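Local coordinates for signal recognition particle 54 kDa protein (Aeropyrum pernix, PDB 7EPK) that belongs to the SRP54 family of signal recognition particle proteins and joins a helical bundle, a P-loop nucleotide-binding domain with bound guanosine-5'-diphosphate, and a signal-peptide-binding domain, at residues A[161-166]-A[205-210]; A[196-201]-A[233-238]; A[317-322]-A[422-427]; A[387-392]-A[415-420]. All blocks are in the same frame, centred on the assembly; numbering follows the deposited sequence.

The four contacts form two pairs on opposite sides of the chain's centre. Contacts 1 and 2 lie in the P-loop domain and share helix 194-208. Their centres are about 12 Å apart, and their segments alternate along the chain. Contact 1 packs that helix on helix 162-175, and contact 2 packs it on the end of helix 225-235. Contacts 3 and 4 share helix 409-423 of the signal-peptide-binding region, with centres about 15 Å apart. Both segments of contact 4 lie between those of contact 3 in sequence. The centres of contacts 1 and 3 are about 77 Å apart. Each pair thus belongs to a separate part of an extended molecule, and helix 293-320 ends in contact 3.

Contact 1 of 4, residues A[161-166]-A[205-210]; sequences DPAEIA and ASKVRP
Ala163 and Ala166 meet Lys207 and Val208 in a helix-helix contact of the P-loop domain. The first turn of helix 162-175 packs beside the last turn of helix 194-208. Strand 180-184 of the central sheet lies between these helices in sequence. The contact is small and combines alanine packing with a charged pair. The short alanine side chains let the two backbones come close: the CA atoms of Ala163 and Lys207 are 6.1 Å apart. Here the CB of Ala163 touches the aliphatic part of the lysine, with Ala163 CB 3.5 Å from Lys207 CG.

Lys207 then runs past the alanine to the start of helix 162-175. Its chain is bent at chi2 (-54°), and its amino end reaches the carboxylate of Glu164. A salt bridge fits this pairing of charges, but Glu164 OE2 and Lys207 NZ are modelled too close together, so its exact geometry is doubtful. The other oxygen, Glu164 OE1, has a salt bridge to Arg167. Asp161 adds a second acidic group near the lysine, with its OD2 5.2 Å from Lys207 NZ and not in contact. Asp161 also sits at the N-cap, where its OD1 accepts a weak bond from the N of Ala163.

Deeper in, helix 194-208 faces the sheet. Val208 touches Ile98 and Ala205 touches Leu100, both on strand 97-102. Of the two Val208 methyls, CG2 is the one beside the backbone N (CG1 takes chi1 174°), and this CG2 lies 3.7 Å from Ala166 CB.

Contact 2 of 4, residues A[196-201]-A[233-238]; sequences RLLDEM and HKSTPI
Thr236 and Ser235 meet Met201 and Leu198 by van der Waals contact, with no hydrogen bond between the two segments. The methyl of Thr236 carries one half. Its CG2 lies against the backbone of Met201, 3.7 Å from Met201 C, and beside the base of that side chain, 3.8 Å from Met201 CB. The rest of Met201 bends away at chi2 and chi3. It turns toward Val102 and Thr185, and its side chain is about 10 Å from the bound magnesium ion and about 11 Å from guanosine-5'-diphosphate. The other half is made by Ser235. Its CB sits 3.6 Å from Leu198 O, and the branch point of the leucine comes alongside, with Leu198 CG 4.1 Å from Ser235 OG.

In the P-loop fold, this joins two helices that flank the central sheet. Helix 194-208 meets helix 225-235 exactly where the latter ends, for Thr236 is the first residue to leave helical geometry. The chain then turns toward strand 240-244. Thr236 also touches Val102 of strand 97-102 and Val213 of strand 212-218, so its side chain reaches the sheet as well as the neighbouring helix.

The hydroxyls turn back to the last turn of helix 225-235. Ser235 OG and Thr236 OG1 both hydrogen-bond to the carbonyl O of Phe232. In Ser235, chi1 of 68° places OG between the backbone N and the carbonyl carbon, where it can reach back to Phe232.

Contact 3 of 4, residues A[317-322]-A[422-427]; sequences EDVLKG and TMMKKL
Met424 lies across the end of helix 293-320, touching Val319, Leu320 and Gly322. Segment 422-427 begins in the last turn of helix 409-423, where Met423 packs on Ile358 and Asp359.

Met424 is the first residue to leave helical geometry, and it carries the contact. Its CG rests 3.5 Å from Val319 O. Just beyond, the chain bends at chi2 (59°), which brings the sulfur over to the valine: Met424 SD is 3.8 Å from Val319 CG1. The terminal methyl continues to Leu320, with Met424 CE 4.2 Å from Leu320 CD2. Gly322 borders the base of the methionine, its CA 4.4 Å from Met424 CB.

Met424 is also the second residue of a type I beta turn from Met423 to Lys426. Lys425 N bonds to Thr422 O, and Lys426 N bonds to Met423 O at 3.1 Å.

The end of helix 293-320 fits a Schellman motif, with Gly322 at C' (positive phi) and Arg323 N paired to Asp318 O. The inner bond, Gly322 N to Val319 O, is too short in the model to be relied on. The contact thus joins the C-terminal ends of two helices, the long helix 293-320 and helix 409-423 of the signal-peptide-binding region. Nothing polar is exchanged between the segments: apart from the carbonyl O of Val319 beside CG, the methionine meets aliphatic groups, so the join depends on shape and apolar burial and not on directional bonds.

Contact 4 of 4, residues A[387-392]-A[415-420]; sequences RPEIID and VYYKNL
Tyr417 offers one ring face to Pro388, whose CG sits over the hydroxyl end of the ring. Pro388 CG is 3.4 Å from Tyr417 CZ, and the same carbon is also near CE2 and CE1. The proline meets the ring with its CG corner. The tyrosine points at this loop because its CG lies anti to the backbone N (chi1 160°). The backbones stand well apart, with the CA atoms of Pro388 and Tyr417 9.0 Å from each other, and the tyrosine side chain bridges that distance.

Glu389 comes to the edge of the same ring, near its plane. Tyr417 OH donates to Glu389 OE1 over 3.2 Å, and the bond uses the syn lone pair of that oxygen. Carboxylate and ring planes are 26° apart. The glutamate chain bends sharply at chi2 (-89°) to bring OE1 to the hydroxyl. Lys421, one turn further along the tyrosine's own helix, is also hydrogen-bonded to Tyr417 OH through NZ.

Pro388 opens a short 3-10 segment, 388-390, in the loop between helices 382-386 and 393-402. The contact joins this loop to helix 409-423 in the helical signal-peptide-binding domain. Helix 326-337 adds to the packing: Met326 touches Pro388, and Ile329 touches Tyr417.

The ring is thus gripped in two ways, by apolar cover on a face and by polar bonds at its hydroxyl. With Glu389 accepting and Lys421 close by, the hydroxyl links an acidic and a basic side chain, which would probably polarise it.

Contact 1 of 4, residues A[161-166]-A[205-210]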
loop_
_atom_site.group_PDB
_atom_site.type_symbol
_atom_site.label_atom_id
_atom_site.label_comp_id
_atom_site.label_asym_id
_atom_site.label_seq_id
_atom_site.Cartn_x
_atom_site.Cartn_y
_atom_site.Cartn_z
ATOM N N ASP A 161 -0.718 -38.057 -19.390
ATOM C CA ASP A 161 -1.225 -37.747 -18.021
ATOM C C ASP A 161 -0.768 -36.328 -17.655
ATOM O O ASP A 161 0.424 -36.069 -17.474
ATOM C CB ASP A 161 -0.767 -38.788 -16.986
ATOM C CG ASP A 161 -1.182 -38.513 -15.546
ATOM O OD1 ASP A 161 -2.185 -37.776 -15.330
ATOM O OD2 ASP A 161 -0.489 -39.037 -14.644
ATOM N N PRO A 162 -1.698 -35.355 -17.530
ATOM C CA PRO A 162 -1.311 -33.975 -17.229
ATOM C C PRO A 162 -0.456 -33.832 -15.956
ATOM O O PRO A 162 0.459 -33.033 -15.957
ATOM C CB PRO A 162 -2.664 -33.258 -17.112
ATOM C CG PRO A 162 -3.600 -34.106 -17.939
ATOM C CD PRO A 162 -3.150 -35.522 -17.659
ATOM N N ALA A 163 -0.734 -34.631 -14.926
ATOM C CA ALA A 163 0.023 -34.639 -13.654
ATOM C C ALA A 163 1.480 -34.999 -13.932
ATOM O O ALA A 163 2.369 -34.317 -13.381
ATOM C CB ALA A 163 -0.590 -35.595 -12.673
ATOM N N GLU A 164 1.719 -36.020 -14.760
ATOM C CA GLU A 164 3.094 -36.512 -15.046
ATOM C C GLU A 164 3.780 -35.517 -15.986
ATOM O O GLU A 164 5.000 -35.344 -15.892
ATOM C CB GLU A 164 3.066 -37.935 -15.610
ATOM C CG GLU A 164 2.692 -38.981 -14.576
ATOM C CD GLU A 164 3.786 -39.305 -13.570
ATOM O OE1 GLU A 164 4.898 -39.703 -14.016
ATOM O OE2 GLU A 164 3.529 -39.158 -12.339
ATOM N N ILE A 165 3.025 -34.860 -16.851
ATOM C CA ILE A 165 3.594 -33.822 -17.759
ATOM C C ILE A 165 4.119 -32.687 -16.885
ATOM O O ILE A 165 5.233 -32.170 -17.135
ATOM C CB ILE A 165 2.554 -33.311 -18.766
ATOM C CG1 ILE A 165 2.099 -34.442 -19.694
ATOM C CG2 ILE A 165 3.125 -32.123 -19.517
ATOM C CD1 ILE A 165 0.877 -34.126 -20.528
ATOM N N ALA A 166 3.313 -32.319 -15.896
ATOM C CA ALA A 166 3.594 -31.210 -14.971
ATOM C C ALA A 166 4.783 -31.614 -14.080
ATOM O O ALA A 166 5.737 -30.840 -13.975
ATOM C CB ALA A 166 2.316 -30.882 -14.226
ATOM N N ALA A 205 -1.681 -30.864 -8.793
ATOM C CA ALA A 205 -1.267 -30.223 -7.526
ATOM C C ALA A 205 -0.525 -31.255 -6.673
ATOM O O ALA A 205 0.542 -30.922 -6.125
ATOM C CB ALA A 205 -2.449 -29.645 -6.808
ATOM N N SER A 206 -1.037 -32.480 -6.608
ATOM C CA SER A 206 -0.486 -33.543 -5.731
ATOM C C SER A 206 0.923 -33.923 -6.204
ATOM O O SER A 206 1.826 -34.047 -5.340
ATOM C CB SER A 206 -1.398 -34.737 -5.667
ATOM O OG SER A 206 -1.100 -35.521 -4.520
ATOM N N LYS A 207 1.111 -34.094 -7.514
ATOM C CA LYS A 207 2.432 -34.442 -8.102
ATOM C C LYS A 207 3.397 -33.247 -7.971
ATOM O O LYS A 207 4.598 -33.477 -7.720
ATOM C CB LYS A 207 2.285 -34.850 -9.573
ATOM C CG LYS A 207 1.456 -36.103 -9.833
ATOM C CD LYS A 207 1.910 -37.333 -9.066
ATOM C CE LYS A 207 1.374 -38.631 -9.635
ATOM N NZ LYS A 207 2.438 -39.393 -10.332
ATOM N N VAL A 208 2.904 -32.017 -8.137
ATOM C CA VAL A 208 3.768 -30.819 -8.312
ATOM C C VAL A 208 4.144 -30.223 -6.954
ATOM O O VAL A 208 5.277 -29.745 -6.850
ATOM C CB VAL A 208 3.101 -29.800 -9.243
ATOM C CG1 VAL A 208 3.895 -28.514 -9.318
ATOM C CG2 VAL A 208 2.928 -30.365 -10.645
ATOM N N ARG A 209 3.242 -30.260 -5.968
ATOM C CA ARG A 209 3.379 -29.616 -4.628
ATOM C C ARG A 209 3.592 -28.105 -4.779
ATOM O O ARG A 209 4.622 -27.560 -4.400
ATOM C CB ARG A 209 4.496 -30.301 -3.830
ATOM C CG ARG A 209 3.979 -31.314 -2.815
ATOM C CD ARG A 209 5.101 -32.083 -2.185
ATOM N NE ARG A 209 6.132 -31.122 -1.886
ATOM C CZ ARG A 209 7.431 -31.261 -2.099
ATOM N NH1 ARG A 209 7.935 -32.367 -2.611
ATOM N NH2 ARG A 209 8.236 -30.279 -1.749
ATOM N N PRO A 210 2.604 -27.346 -5.301
ATOM C CA PRO A 210 2.821 -25.934 -5.604
ATOM C C PRO A 210 2.917 -25.076 -4.330
ATOM O O PRO A 210 2.238 -25.371 -3.340
ATOM C CB PRO A 210 1.617 -25.554 -6.480
ATOM C CG PRO A 210 0.542 -26.523 -6.072
ATOM C CD PRO A 210 1.231 -27.777 -5.580
#

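Contact 2 of 4, residues A[196-201]-A[233-238]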
loop_
_atom_site.group_PDB
_atom_site.type_symbol
_atom_site.label_atom_id
_atom_site.label_comp_id
_atom_site.label_asym_id
_atom_site.label_seq_id
_atom_site.Cartn_x
_atom_site.Cartn_y
_atom_site.Cartn_z
ATOM N N ARG A 196 -14.142 -32.989 -14.000
ATOM C CA ARG A 196 -12.931 -33.762 -14.381
ATOM C C ARG A 196 -11.748 -32.783 -14.342
ATOM O O ARG A 196 -10.682 -33.151 -13.808
ATOM C CB ARG A 196 -13.125 -34.483 -15.720
ATOM C CG ARG A 196 -13.097 -36.003 -15.611
ATOM C CD ARG A 196 -14.404 -36.585 -15.088
ATOM N NE ARG A 196 -14.858 -37.927 -15.496
ATOM C CZ ARG A 196 -14.652 -38.558 -16.666
ATOM N NH1 ARG A 196 -13.948 -38.027 -17.657
ATOM N NH2 ARG A 196 -15.178 -39.759 -16.842
ATOM N N LEU A 197 -11.970 -31.558 -14.823
ATOM C CA LEU A 197 -11.030 -30.402 -14.714
ATOM C C LEU A 197 -10.570 -30.219 -13.256
ATOM O O LEU A 197 -9.354 -30.110 -13.035
ATOM C CB LEU A 197 -11.726 -29.139 -15.240
ATOM C CG LEU A 197 -10.829 -27.927 -15.452
ATOM C CD1 LEU A 197 -9.818 -28.185 -16.553
ATOM C CD2 LEU A 197 -11.644 -26.692 -15.782
ATOM N N LEU A 198 -11.501 -30.195 -12.299
ATOM C CA LEU A 198 -11.184 -30.047 -10.853
ATOM C C LEU A 198 -10.298 -31.211 -10.423
ATOM O O LEU A 198 -9.265 -30.960 -9.772
ATOM C CB LEU A 198 -12.469 -29.981 -10.016
ATOM C CG LEU A 198 -12.951 -28.576 -9.635
ATOM C CD1 LEU A 198 -12.658 -27.552 -10.728
ATOM C CD2 LEU A 198 -14.440 -28.587 -9.311
ATOM N N ASP A 199 -10.666 -32.433 -10.796
ATOM C CA ASP A 199 -9.899 -33.644 -10.401
ATOM C C ASP A 199 -8.520 -33.588 -11.081
ATOM O O ASP A 199 -7.544 -34.156 -10.528
ATOM C CB ASP A 199 -10.712 -34.917 -10.675
ATOM C CG ASP A 199 -11.848 -35.151 -9.684
ATOM O OD1 ASP A 199 -12.405 -34.153 -9.168
ATOM O OD2 ASP A 199 -12.164 -36.333 -9.424
ATOM N N GLU A 200 -8.413 -32.903 -12.222
ATOM C CA GLU A 200 -7.128 -32.786 -12.957
ATOM C C GLU A 200 -6.169 -31.851 -12.193
ATOM O O GLU A 200 -4.964 -32.234 -12.012
ATOM C CB GLU A 200 -7.388 -32.330 -14.391
ATOM C CG GLU A 200 -6.158 -32.455 -15.272
ATOM C CD GLU A 200 -6.443 -32.402 -16.758
ATOM O OE1 GLU A 200 -6.427 -31.288 -17.315
ATOM O OE2 GLU A 200 -6.661 -33.485 -17.346
ATOM N N MET A 201 -6.683 -30.687 -11.756
ATOM C CA MET A 201 -5.964 -29.654 -10.956
ATOM C C MET A 201 -5.463 -30.291 -9.649
ATOM O O MET A 201 -4.247 -30.204 -9.353
ATOM C CB MET A 201 -6.877 -28.458 -10.646
ATOM C CG MET A 201 -7.383 -27.665 -11.866
ATOM S SD MET A 201 -6.102 -27.159 -13.072
ATOM C CE MET A 201 -6.122 -28.571 -14.177
ATOM N N HIS A 233 -11.242 -23.490 -5.108
ATOM C CA HIS A 233 -10.633 -23.465 -3.753
ATOM C C HIS A 233 -10.749 -24.846 -3.094
ATOM O O HIS A 233 -9.913 -25.155 -2.216
ATOM C CB HIS A 233 -11.280 -22.361 -2.910
ATOM C CG HIS A 233 -10.625 -22.142 -1.593
ATOM N ND1 HIS A 233 -9.677 -21.158 -1.409
ATOM C CD2 HIS A 233 -10.773 -22.775 -0.409
ATOM C CE1 HIS A 233 -9.284 -21.177 -0.153
ATOM N NE2 HIS A 233 -9.940 -22.158 0.482
ATOM N N LYS A 234 -11.760 -25.625 -3.478
ATOM C CA LYS A 234 -12.030 -26.964 -2.905
ATOM C C LYS A 234 -10.913 -27.893 -3.370
ATOM O O LYS A 234 -10.300 -28.537 -2.511
ATOM C CB LYS A 234 -13.424 -27.444 -3.328
ATOM C CG LYS A 234 -14.048 -28.552 -2.487
ATOM C CD LYS A 234 -15.437 -28.959 -2.959
ATOM C CE LYS A 234 -16.471 -29.005 -1.850
ATOM N NZ LYS A 234 -17.828 -28.672 -2.347
ATOM N N SER A 235 -10.650 -27.928 -4.679
ATOM C CA SER A 235 -9.709 -28.877 -5.346
ATOM C C SER A 235 -8.256 -28.486 -5.047
ATOM O O SER A 235 -7.466 -29.358 -4.687
ATOM C CB SER A 235 -9.950 -28.933 -6.839
ATOM O OG SER A 235 -9.581 -27.704 -7.450
ATOM N N THR A 236 -7.930 -27.207 -5.220
ATOM C CA THR A 236 -6.585 -26.630 -4.995
ATOM C C THR A 236 -6.750 -25.340 -4.199
ATOM O O THR A 236 -7.006 -24.289 -4.805
ATOM C CB THR A 236 -5.883 -26.378 -6.333
ATOM O OG1 THR A 236 -6.719 -25.476 -7.055
ATOM C CG2 THR A 236 -5.660 -27.647 -7.125
ATOM N N PRO A 237 -6.678 -25.406 -2.840
ATOM C CA PRO A 237 -6.733 -24.208 -1.997
ATOM C C PRO A 237 -6.010 -23.005 -2.617
ATOM O O PRO A 237 -4.814 -23.087 -2.808
ATOM C CB PRO A 237 -6.048 -24.683 -0.710
ATOM C CG PRO A 237 -6.504 -26.136 -0.607
ATOM C CD PRO A 237 -6.603 -26.642 -2.040
ATOM N N ILE A 238 -6.760 -21.945 -2.928
ATOM C CA ILE A 238 -6.230 -20.711 -3.571
ATOM C C ILE A 238 -5.376 -19.931 -2.571
ATOM O O ILE A 238 -5.821 -19.748 -1.428
ATOM C CB ILE A 238 -7.357 -19.801 -4.072
ATOM C CG1 ILE A 238 -8.358 -20.519 -4.983
ATOM C CG2 ILE A 238 -6.743 -18.563 -4.715
ATOM C CD1 ILE A 238 -7.729 -21.285 -6.109
#

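Contact 3 of 4, residues A[317-322]-A[422-427]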
loop_
_atom_site.group_PDB
_atom_site.type_symbol
_atom_site.label_atom_id
_atom_site.label_comp_id
_atom_site.label_asym_id
_atom_site.label_seq_id
_atom_site.Cartn_x
_atom_site.Cartn_y
_atom_site.Cartn_z
ATOM N N GLU A 317 3.694 27.703 21.657
ATOM C CA GLU A 317 2.690 28.042 22.698
ATOM C C GLU A 317 3.252 27.655 24.079
ATOM O O GLU A 317 3.180 28.494 24.988
ATOM C CB GLU A 317 1.346 27.384 22.361
ATOM C CG GLU A 317 0.212 27.715 23.328
ATOM C CD GLU A 317 -0.099 29.192 23.537
ATOM O OE1 GLU A 317 0.207 30.001 22.640
ATOM O OE2 GLU A 317 -0.648 29.534 24.606
ATOM N N ASP A 318 3.825 26.451 24.218
ATOM C CA ASP A 318 4.344 25.895 25.504
ATOM C C ASP A 318 5.538 26.721 25.993
ATOM O O ASP A 318 5.800 26.713 27.200
ATOM C CB ASP A 318 4.723 24.405 25.413
ATOM C CG ASP A 318 3.911 23.483 26.319
ATOM O OD1 ASP A 318 3.378 23.981 27.340
ATOM O OD2 ASP A 318 3.825 22.261 26.013
ATOM N N VAL A 319 6.255 27.393 25.098
ATOM C CA VAL A 319 7.336 28.349 25.473
ATOM C C VAL A 319 6.666 29.631 25.973
ATOM O O VAL A 319 6.938 30.013 27.120
ATOM C CB VAL A 319 8.287 28.615 24.292
ATOM C CG1 VAL A 319 9.078 29.901 24.452
ATOM C CG2 VAL A 319 9.222 27.440 24.066
ATOM N N LEU A 320 5.792 30.231 25.156
ATOM C CA LEU A 320 5.142 31.550 25.403
ATOM C C LEU A 320 4.341 31.515 26.709
ATOM O O LEU A 320 4.196 32.587 27.317
ATOM C CB LEU A 320 4.234 31.926 24.226
ATOM C CG LEU A 320 4.917 32.151 22.870
ATOM C CD1 LEU A 320 3.982 32.865 21.901
ATOM C CD2 LEU A 320 6.214 32.934 23.002
ATOM N N LYS A 321 3.833 30.349 27.121
ATOM C CA LYS A 321 3.202 30.164 28.457
ATOM C C LYS A 321 4.292 29.773 29.468
ATOM O O LYS A 321 3.921 29.365 30.592
ATOM C CB LYS A 321 2.024 29.178 28.382
ATOM C CG LYS A 321 2.331 27.685 28.514
ATOM C CD LYS A 321 1.109 26.793 28.792
ATOM C CE LYS A 321 0.373 27.096 30.087
ATOM N NZ LYS A 321 1.204 26.862 31.295
ATOM N N GLY A 322 5.575 29.873 29.072
ATOM C CA GLY A 322 6.773 29.800 29.939
ATOM C C GLY A 322 7.106 28.395 30.421
ATOM O O GLY A 322 7.909 28.299 31.368
ATOM N N THR A 422 14.345 32.741 30.037
ATOM C CA THR A 422 14.506 34.136 30.537
ATOM C C THR A 422 13.452 35.027 29.876
ATOM O O THR A 422 12.615 35.569 30.605
ATOM C CB THR A 422 15.911 34.697 30.267
ATOM O OG1 THR A 422 16.932 33.820 30.752
ATOM C CG2 THR A 422 16.105 36.054 30.906
ATOM N N MET A 423 13.486 35.136 28.547
ATOM C CA MET A 423 12.679 36.101 27.747
ATOM C C MET A 423 11.206 36.080 28.187
ATOM O O MET A 423 10.623 37.178 28.356
ATOM C CB MET A 423 12.755 35.777 26.250
ATOM C CG MET A 423 14.149 35.882 25.680
ATOM S SD MET A 423 14.185 35.309 23.981
ATOM C CE MET A 423 15.902 34.814 23.839
ATOM N N MET A 424 10.629 34.886 28.372
ATOM C CA MET A 424 9.169 34.689 28.593
ATOM C C MET A 424 8.810 34.983 30.060
ATOM O O MET A 424 7.670 34.675 30.455
ATOM C CB MET A 424 8.746 33.267 28.202
ATOM C CG MET A 424 8.457 33.096 26.706
ATOM S SD MET A 424 9.846 33.490 25.585
ATOM C CE MET A 424 9.313 35.077 24.946
ATOM N N LYS A 425 9.734 35.579 30.823
ATOM C CA LYS A 425 9.488 36.115 32.190
ATOM C C LYS A 425 9.054 37.588 32.085
ATOM O O LYS A 425 8.445 38.078 33.053
ATOM C CB LYS A 425 10.727 35.917 33.076
ATOM C CG LYS A 425 10.639 36.448 34.507
ATOM C CD LYS A 425 9.444 35.954 35.310
ATOM C CE LYS A 425 9.069 36.879 36.453
ATOM N NZ LYS A 425 7.659 36.687 36.876
ATOM N N LYS A 426 9.325 38.256 30.952
ATOM C CA LYS A 426 8.917 39.665 30.661
ATOM C C LYS A 426 9.777 40.624 31.504
ATOM O O LYS A 426 10.790 40.155 32.078
ATOM C CB LYS A 426 7.413 39.876 30.901
ATOM C CG LYS A 426 6.482 38.874 30.227
ATOM C CD LYS A 426 6.585 38.872 28.709
ATOM C CE LYS A 426 5.810 37.753 28.036
ATOM N NZ LYS A 426 4.362 37.791 28.361
ATOM N N LEU A 427 9.406 41.916 31.547
ATOM C CA LEU A 427 10.096 42.994 32.315
ATOM C C LEU A 427 9.045 43.833 33.053
ATOM O O LEU A 427 8.455 43.345 34.011
ATOM C CB LEU A 427 10.923 43.861 31.353
ATOM C CG LEU A 427 12.330 44.259 31.818
ATOM C CD1 LEU A 427 12.284 45.168 33.042
ATOM C CD2 LEU A 427 13.200 43.034 32.088
#

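Contact 4 of 4, residues A[387-392]-A[415-420]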
loop_
_atom_site.group_PDB
_atom_site.type_symbol
_atom_site.label_atom_id
_atom_site.label_comp_id
_atom_site.label_asym_id
_atom_site.label_seq_id
_atom_site.Cartn_x
_atom_site.Cartn_y
_atom_site.Cartn_z
ATOM N N ARG A 387 15.570 18.032 35.097
ATOM C CA ARG A 387 16.346 19.086 35.780
ATOM C C ARG A 387 17.649 19.285 35.011
ATOM O O ARG A 387 18.701 18.784 35.397
ATOM C CB ARG A 387 16.566 18.650 37.235
ATOM C CG ARG A 387 15.334 18.777 38.126
ATOM C CD ARG A 387 15.519 18.101 39.470
ATOM N NE ARG A 387 16.673 18.634 40.188
ATOM C CZ ARG A 387 17.532 17.914 40.916
ATOM N NH1 ARG A 387 17.391 16.602 41.058
ATOM N NH2 ARG A 387 18.542 18.514 41.519
ATOM N N PRO A 388 17.638 19.992 33.869
ATOM C CA PRO A 388 18.860 20.145 33.081
ATOM C C PRO A 388 19.910 21.042 33.767
ATOM O O PRO A 388 21.043 21.037 33.333
ATOM C CB PRO A 388 18.332 20.737 31.765
ATOM C CG PRO A 388 17.093 21.505 32.175
ATOM C CD PRO A 388 16.473 20.663 33.274
ATOM N N GLU A 389 19.510 21.786 34.807
ATOM C CA GLU A 389 20.385 22.660 35.652
ATOM C C GLU A 389 21.373 21.810 36.464
ATOM O O GLU A 389 22.435 22.338 36.840
ATOM C CB GLU A 389 19.561 23.538 36.602
ATOM C CG GLU A 389 18.359 22.844 37.246
ATOM C CD GLU A 389 17.048 22.906 36.462
ATOM O OE1 GLU A 389 17.027 23.473 35.331
ATOM O OE2 GLU A 389 16.034 22.390 36.981
ATOM N N ILE A 390 21.022 20.546 36.715
ATOM C CA ILE A 390 21.867 19.514 37.384
ATOM C C ILE A 390 23.131 19.279 36.560
ATOM O O ILE A 390 24.121 18.870 37.168
ATOM C CB ILE A 390 21.039 18.221 37.602
ATOM C CG1 ILE A 390 20.393 18.199 38.994
ATOM C CG2 ILE A 390 21.822 16.939 37.330
ATOM C CD1 ILE A 390 21.333 18.559 40.138
ATOM N N ILE A 391 23.081 19.515 35.244
ATOM C CA ILE A 391 24.160 19.182 34.263
ATOM C C ILE A 391 25.384 20.047 34.561
ATOM O O ILE A 391 25.381 21.224 34.168
ATOM C CB ILE A 391 23.686 19.358 32.804
ATOM C CG1 ILE A 391 22.547 18.391 32.461
ATOM C CG2 ILE A 391 24.858 19.215 31.846
ATOM C CD1 ILE A 391 22.023 18.494 31.037
ATOM N N ASP A 392 26.372 19.453 35.239
ATOM C CA ASP A 392 27.708 20.021 35.570
ATOM C C ASP A 392 28.637 19.713 34.393
ATOM O O ASP A 392 28.110 19.468 33.282
ATOM C CB ASP A 392 28.233 19.444 36.894
ATOM C CG ASP A 392 28.545 17.953 36.837
ATOM O OD1 ASP A 392 28.914 17.461 35.734
ATOM O OD2 ASP A 392 28.402 17.286 37.888
ATOM N N VAL A 415 22.287 26.901 26.958
ATOM C CA VAL A 415 22.094 28.383 26.903
ATOM C C VAL A 415 20.739 28.654 26.243
ATOM O O VAL A 415 19.980 29.481 26.799
ATOM C CB VAL A 415 23.244 29.108 26.172
ATOM C CG1 VAL A 415 22.979 30.600 25.996
ATOM C CG2 VAL A 415 24.567 28.904 26.886
ATOM N N TYR A 416 20.458 27.966 25.127
ATOM C CA TYR A 416 19.222 28.107 24.309
ATOM C C TYR A 416 18.026 27.934 25.235
ATOM O O TYR A 416 17.178 28.855 25.351
ATOM C CB TYR A 416 19.178 27.087 23.167
ATOM C CG TYR A 416 17.959 27.175 22.284
ATOM C CD1 TYR A 416 17.904 28.077 21.233
ATOM C CD2 TYR A 416 16.860 26.354 22.495
ATOM C CE1 TYR A 416 16.788 28.168 20.418
ATOM C CE2 TYR A 416 15.738 26.434 21.690
ATOM C CZ TYR A 416 15.708 27.339 20.644
ATOM O OH TYR A 416 14.617 27.432 19.838
ATOM N N TYR A 417 18.011 26.797 25.923
ATOM C CA TYR A 417 17.030 26.487 26.987
ATOM C C TYR A 417 16.949 27.710 27.912
ATOM O O TYR A 417 15.889 28.347 27.929
ATOM C CB TYR A 417 17.392 25.146 27.630
ATOM C CG TYR A 417 16.796 24.911 28.992
ATOM C CD1 TYR A 417 15.500 24.455 29.155
ATOM C CD2 TYR A 417 17.536 25.170 30.130
ATOM C CE1 TYR A 417 14.963 24.262 30.419
ATOM C CE2 TYR A 417 17.017 24.979 31.398
ATOM C CZ TYR A 417 15.729 24.517 31.545
ATOM O OH TYR A 417 15.278 24.302 32.812
ATOM N N LYS A 418 18.044 28.082 28.591
ATOM C CA LYS A 418 18.053 29.201 29.582
ATOM C C LYS A 418 17.593 30.490 28.897
ATOM O O LYS A 418 16.746 31.195 29.474
ATOM C CB LYS A 418 19.434 29.436 30.204
ATOM C CG LYS A 418 20.004 28.288 31.033
ATOM C CD LYS A 418 21.523 28.367 31.179
ATOM C CE LYS A 418 22.186 27.118 31.724
ATOM N NZ LYS A 418 23.661 27.194 31.585
ATOM N N ASN A 419 18.131 30.777 27.712
ATOM C CA ASN A 419 17.913 32.071 27.016
ATOM C C ASN A 419 16.425 32.183 26.664
ATOM O O ASN A 419 15.838 33.245 26.942
ATOM C CB ASN A 419 18.852 32.250 25.816
ATOM C CG ASN A 419 19.350 33.672 25.678
ATOM O OD1 ASN A 419 18.572 34.584 25.404
ATOM N ND2 ASN A 419 20.644 33.870 25.873
ATOM N N LEU A 420 15.825 31.125 26.110
ATOM C CA LEU A 420 14.370 31.098 25.818
ATOM C C LEU A 420 13.635 31.364 27.126
ATOM O O LEU A 420 12.810 32.287 27.147
ATOM C CB LEU A 420 13.950 29.758 25.203
ATOM C CG LEU A 420 13.873 29.716 23.674
ATOM C CD1 LEU A 420 12.699 30.548 23.167
ATOM C CD2 LEU A 420 15.176 30.187 23.028
#